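Local atomic coordinates of Tni2 (Pseudomonas fluorescens, PDB entry 6B12), a protein that probably acts as an immunity protein, binding and neutralising the partner toxin Tne2, an NAD-degrading effector of the type VI secretion system. Residues I15-T20 against P60-L65; E36-W39 against Q44-S47. All blocks are in the same frame, centred on the assembly; numbering follows the deposited sequence.

Contact 1 of 2, residues I15-T20 against P60-L65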
loop_
_atom_site.group_PDB
_atom_site.type_symbol
_atom_site.label_atom_id
_atom_site.label_comp_id
_atom_site.label_asym_id
_atom_site.label_seq_id
_atom_site.Cartn_x
_atom_site.Cartn_y
_atom_site.Cartn_z
ATOM N N ILE C 15 15.445 -10.134 -0.131
ATOM C CA ILE C 15 14.093 -10.583 -0.435
ATOM C C ILE C 15 14.112 -11.155 -1.841
ATOM O O ILE C 15 14.365 -10.422 -2.800
ATOM C CB ILE C 15 13.082 -9.432 -0.342
ATOM C CG1 ILE C 15 13.254 -8.653 0.975
ATOM C CG2 ILE C 15 11.653 -9.978 -0.462
ATOM C CD1 ILE C 15 12.427 -7.362 0.993
ATOM N N ASP C 16 13.810 -12.441 -1.965
ATOM C CA ASP C 16 13.707 -13.079 -3.271
ATOM C C ASP C 16 12.360 -12.748 -3.913
ATOM O O ASP C 16 11.406 -12.347 -3.242
ATOM C CB ASP C 16 13.865 -14.591 -3.132
ATOM C CG ASP C 16 15.203 -14.972 -2.554
ATOM O OD1 ASP C 16 16.219 -14.398 -2.999
ATOM O OD2 ASP C 16 15.238 -15.828 -1.645
ATOM N N GLU C 17 12.291 -12.886 -5.236
ATOM C CA GLU C 17 11.060 -12.487 -5.905
ATOM C C GLU C 17 9.925 -13.397 -5.442
ATOM O O GLU C 17 10.094 -14.611 -5.316
ATOM C CB GLU C 17 11.211 -12.536 -7.434
ATOM C CG GLU C 17 10.045 -11.853 -8.104
ATOM C CD GLU C 17 10.224 -11.663 -9.614
ATOM O OE1 GLU C 17 11.186 -12.208 -10.220
ATOM O OE2 GLU C 17 9.371 -10.963 -10.181
ATOM N N ASN C 18 8.783 -12.792 -5.124
ATOM C CA ASN C 18 7.606 -13.512 -4.628
ATOM C C ASN C 18 7.864 -14.230 -3.296
ATOM O O ASN C 18 7.145 -15.173 -2.936
ATOM C CB ASN C 18 7.076 -14.501 -5.677
ATOM C CG ASN C 18 6.809 -13.839 -7.017
ATOM O OD1 ASN C 18 6.378 -12.681 -7.087
ATOM N ND2 ASN C 18 7.075 -14.568 -8.092
HETATM N N MSE C 19 8.877 -13.811 -2.542
HETATM C CA MSE C 19 8.956 -14.195 -1.139
HETATM C C MSE C 19 7.767 -13.525 -0.464
HETATM O O MSE C 19 7.498 -12.361 -0.723
HETATM C CB MSE C 19 10.281 -13.754 -0.513
HETATM C CG MSE C 19 10.355 -13.949 0.991
HETATM SE SE MSE C 19 12.017 -13.280 1.756
HETATM C CE MSE C 19 13.228 -14.618 0.994
ATOM N N THR C 20 7.025 -14.249 0.366
ATOM C CA THR C 20 5.824 -13.664 0.950
ATOM C C THR C 20 6.119 -12.975 2.281
ATOM O O THR C 20 7.140 -13.215 2.929
ATOM C CB THR C 20 4.752 -14.727 1.163
ATOM O OG1 THR C 20 5.201 -15.646 2.163
ATOM C CG2 THR C 20 4.469 -15.476 -0.135
ATOM N N PRO C 60 4.475 -7.486 -14.742
ATOM C CA PRO C 60 4.319 -8.881 -15.190
ATOM C C PRO C 60 4.771 -9.143 -16.621
ATOM O O PRO C 60 4.964 -10.321 -16.961
ATOM C CB PRO C 60 2.821 -9.148 -14.996
ATOM C CG PRO C 60 2.467 -8.225 -13.834
ATOM C CD PRO C 60 3.232 -6.971 -14.156
ATOM N N ASP C 61 5.051 -8.111 -17.423
ATOM C CA ASP C 61 5.637 -8.344 -18.739
ATOM C C ASP C 61 7.112 -8.750 -18.665
ATOM O O ASP C 61 7.689 -9.080 -19.702
ATOM C CB ASP C 61 5.442 -7.108 -19.650
ATOM C CG ASP C 61 6.177 -5.857 -19.163
ATOM O OD1 ASP C 61 7.046 -5.939 -18.279
ATOM O OD2 ASP C 61 5.859 -4.768 -19.681
ATOM N N ARG C 62 7.696 -8.745 -17.461
ATOM C CA ARG C 62 9.090 -9.132 -17.209
ATOM C C ARG C 62 10.076 -8.324 -18.036
ATOM O O ARG C 62 11.189 -8.785 -18.320
ATOM C CB ARG C 62 9.327 -10.627 -17.437
ATOM C CG ARG C 62 8.354 -11.534 -16.734
ATOM C CD ARG C 62 8.407 -11.386 -15.259
ATOM N NE ARG C 62 9.724 -11.725 -14.708
ATOM C CZ ARG C 62 9.990 -11.713 -13.406
ATOM N NH1 ARG C 62 9.024 -11.400 -12.548
ATOM N NH2 ARG C 62 11.214 -12.003 -12.963
ATOM N N GLN C 63 9.715 -7.091 -18.403
ATOM C CA GLN C 63 10.673 -6.267 -19.130
ATOM C C GLN C 63 10.595 -4.814 -18.695
ATOM O O GLN C 63 11.202 -3.944 -19.342
ATOM C CB GLN C 63 10.468 -6.417 -20.650
ATOM C CG GLN C 63 9.051 -6.129 -21.179
ATOM C CD GLN C 63 8.858 -6.823 -22.518
ATOM O OE1 GLN C 63 9.309 -6.329 -23.556
ATOM N NE2 GLN C 63 8.226 -7.981 -22.493
ATOM N N HIS C 64 9.869 -4.542 -17.621
ATOM C CA HIS C 64 9.911 -3.263 -16.938
ATOM C C HIS C 64 9.909 -3.510 -15.447
ATOM O O HIS C 64 9.391 -4.522 -14.956
ATOM C CB HIS C 64 8.702 -2.391 -17.318
ATOM C CG HIS C 64 8.632 -2.078 -18.771
ATOM N ND1 HIS C 64 7.883 -2.821 -19.661
ATOM C CD2 HIS C 64 9.218 -1.095 -19.493
ATOM C CE1 HIS C 64 7.999 -2.296 -20.866
ATOM N NE2 HIS C 64 8.812 -1.258 -20.797
ATOM N N LEU C 65 10.459 -2.545 -14.720
ATOM C CA LEU C 65 10.305 -2.487 -13.280
ATOM C C LEU C 65 9.556 -1.208 -12.937
ATOM O O LEU C 65 9.719 -0.181 -13.606
ATOM C CB LEU C 65 11.662 -2.499 -12.575
ATOM C CG LEU C 65 12.443 -3.802 -12.883
ATOM C CD1 LEU C 65 13.502 -3.492 -13.933
ATOM C CD2 LEU C 65 13.054 -4.356 -11.621
#

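Contact 2 of 2, residues E36-W39 against Q44-S47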
loop_
_atom_site.group_PDB
_atom_site.type_symbol
_atom_site.label_atom_id
_atom_site.label_comp_id
_atom_site.label_asym_id
_atom_site.label_seq_id
_atom_site.Cartn_x
_atom_site.Cartn_y
_atom_site.Cartn_z
ATOM N N GLU C 36 18.195 -1.409 -2.251
ATOM C CA GLU C 36 18.674 -1.774 -3.580
ATOM C C GLU C 36 17.737 -2.796 -4.203
ATOM O O GLU C 36 17.258 -3.703 -3.513
ATOM C CB GLU C 36 20.097 -2.346 -3.544
ATOM C CG GLU C 36 20.502 -2.918 -4.919
ATOM C CD GLU C 36 21.944 -3.281 -5.015
ATOM O OE1 GLU C 36 22.688 -2.959 -4.075
ATOM O OE2 GLU C 36 22.319 -3.903 -6.040
ATOM N N ALA C 37 17.456 -2.619 -5.501
ATOM C CA ALA C 37 16.827 -3.640 -6.326
ATOM C C ALA C 37 17.822 -4.023 -7.408
ATOM O O ALA C 37 18.415 -3.142 -8.038
ATOM C CB ALA C 37 15.528 -3.141 -6.951
ATOM N N ARG C 38 18.045 -5.321 -7.585
ATOM C CA ARG C 38 19.045 -5.815 -8.515
ATOM C C ARG C 38 18.415 -6.911 -9.360
ATOM O O ARG C 38 17.551 -7.652 -8.881
ATOM C CB ARG C 38 20.260 -6.335 -7.709
ATOM C CG ARG C 38 21.283 -7.163 -8.404
ATOM C CD ARG C 38 22.356 -7.572 -7.368
ATOM N NE ARG C 38 21.891 -8.580 -6.406
ATOM C CZ ARG C 38 22.365 -8.726 -5.170
ATOM N NH1 ARG C 38 23.312 -7.915 -4.704
ATOM N NH2 ARG C 38 21.878 -9.681 -4.384
ATOM N N TRP C 39 18.830 -7.011 -10.626
ATOM C CA TRP C 39 18.271 -8.052 -11.493
ATOM C C TRP C 39 19.220 -8.329 -12.646
ATOM O O TRP C 39 20.150 -7.567 -12.913
ATOM C CB TRP C 39 16.882 -7.659 -12.043
ATOM C CG TRP C 39 16.902 -6.433 -12.974
ATOM C CD1 TRP C 39 16.922 -6.445 -14.344
ATOM C CD2 TRP C 39 16.891 -5.047 -12.585
ATOM N NE1 TRP C 39 16.929 -5.154 -14.834
ATOM C CE2 TRP C 39 16.923 -4.277 -13.774
ATOM C CE3 TRP C 39 16.888 -4.385 -11.342
ATOM C CZ2 TRP C 39 16.934 -2.887 -13.764
ATOM C CZ3 TRP C 39 16.903 -2.996 -11.336
ATOM C CH2 TRP C 39 16.924 -2.265 -12.538
ATOM N N GLN C 44 24.079 -9.098 -18.041
ATOM C CA GLN C 44 24.435 -8.009 -17.142
ATOM C C GLN C 44 23.594 -8.061 -15.882
ATOM O O GLN C 44 22.403 -8.369 -15.929
ATOM C CB GLN C 44 24.225 -6.642 -17.789
ATOM C CG GLN C 44 25.320 -6.191 -18.724
ATOM C CD GLN C 44 25.164 -4.726 -19.099
ATOM O OE1 GLN C 44 24.848 -4.398 -20.242
ATOM N NE2 GLN C 44 25.378 -3.838 -18.129
ATOM N N LEU C 45 24.226 -7.750 -14.758
ATOM C CA LEU C 45 23.515 -7.461 -13.525
ATOM C C LEU C 45 23.278 -5.960 -13.463
ATOM O O LEU C 45 24.209 -5.173 -13.674
ATOM C CB LEU C 45 24.344 -7.902 -12.317
ATOM C CG LEU C 45 23.532 -8.198 -11.069
ATOM C CD1 LEU C 45 22.696 -9.460 -11.321
ATOM C CD2 LEU C 45 24.495 -8.385 -9.915
ATOM N N LEU C 46 22.042 -5.576 -13.202
ATOM C CA LEU C 46 21.651 -4.175 -13.193
ATOM C C LEU C 46 21.010 -3.871 -11.853
ATOM O O LEU C 46 20.437 -4.751 -11.206
ATOM C CB LEU C 46 20.674 -3.869 -14.335
ATOM C CG LEU C 46 21.276 -4.209 -15.707
ATOM C CD1 LEU C 46 20.163 -4.290 -16.726
ATOM C CD2 LEU C 46 22.276 -3.107 -16.084
ATOM N N SER C 47 21.082 -2.615 -11.445
ATOM C CA SER C 47 20.487 -2.299 -10.158
ATOM C C SER C 47 20.091 -0.835 -10.106
ATOM O O SER C 47 20.543 -0.021 -10.907
ATOM C CB SER C 47 21.459 -2.601 -9.019
ATOM O OG SER C 47 22.569 -1.732 -9.118
#

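Contact 1 of 2, residues I15-T20 against P60-L65
Glu17 and Arg62 join two loops whose nearest CA atoms, those of Glu17 and Arg62, are 12.0 Å apart, so the whole contact is a single bidentate salt bridge thrown across the surface. Glu17 occupies the second position of a type II beta turn running from Asp16 to Met19, closed by Met19 N donating to Asp16 O; Arg62 sits in the loop linking strands 54-58 and 64-70 of a different sheet. Each oxygen of the carboxylate takes its own nitrogen. Arg62 NH2 reaches Glu17 OE1 at 2.8 Å, nearly in the guanidinium plane and on the syn lone pair of the oxygen. The other arm, Arg62 NH1 to Glu17 OE2, is modelled at 2.4 Å, too short to be taken at face value. The two flat groups are tilted by only 24°, so the pair meets edge to edge. Glu17 gets there by stretching out, with CG anti to its backbone N (chi1 -168°) and the chain extended beyond; Arg62 instead folds at chi2 and chi3 before offering its end.

Arg62 NH2 also donates to Ile2 O, so this nitrogen is gripped twice, and the Arg62 backbone bonds to Ile2 as well. Phe5 of strand 5-9 touches both Glu17 and Leu65, a packing link between the two sides.

The loop that carries Arg62 is stiffened from within by Asp61. Its OD1 accepts Gln63 N at 2.9 Å from above the carboxylate plane, an Asx turn, while Gln63 NE2 returns to Asp61 O. The second carboxylate oxygen, Asp61 OD2, takes His64 ND1 at 2.8 Å, lying almost in the plane of the imidazole.

Contact 2 of 2, residues E36-W39 against Q44-S47
Trp39 and Leu46 form a hydrogen-bonded pair in the antiparallel beta hairpin of strands 34-41 and 44-49. Trp39 N donates to Leu46 O at 2.8 Å, and Leu46 N returns to Trp39 O with a straight N-H...O angle of 171°. On the face of the sheet where both side chains lie, Leu46 lays its CB over the five-membered ring of the indole, 4.1 Å from the ring centroid, a CH-pi contact, while Leu46 CD1 stands near Trp39 NE1. With chi1 at 65° the indole falls between the Trp39 backbone N and carbonyl carbon, which turns it under the opposite strand; Leu46 O and Ser47 N lie over one face of it, toward the rim.

The next pair, Arg38 with Ser47, is non-hydrogen-bonded and points to the other face. Here the two CA atoms close to 4.1 Å, and Arg38 CA and Ser47 CA each lean on a carbonyl across the gap through a CA-H...O contact, Ser47 CA lying 3.1 Å from Ala37 O. Diagonally along this face, Arg38 CD packs on Leu45 CD2 at 3.4 Å, and Glu36 OE2 approaches Ser47 CB.

The polar ends are fixed from outside the hairpin. Arg38 NH2 makes a salt bridge to Glu6 of strand 5-9, and Trp39 NE1 donates to Gly85 O, with Arg87 touching both Trp39 and Leu46. Strand 34-41 thus runs between 44-49 on one side and 5-9 on the other, where Glu36 and Arg38 bond through the backbone to Ile8 and Glu6, while Ala37 packs against Leu54 and Ala56 of strand 54-58.

The centres of the two contacts are about 12 Å apart. Along the chain they run 15-20, 36-39, 44-47, 60-65, so the hairpin of contact 2 lies entirely between the two halves of contact 1. Strands 14-16, 34-41 and 44-49 belong to one antiparallel sheet, with 5-9 pairing to both 14-16 and 34-41; residues 60-65 lead into strand 64-70 of the next sheet. The contacts touch where Leu65 CD1 packs on Trp39 CZ2, at 3.5 Å. The two contacts thus contribute both apolar packing and a surface salt bridge to the junction of the first two sheets. Contact 2 touches no other protein chain; Ile15 packs on a polar side chain of another protein chain, probably the toxin.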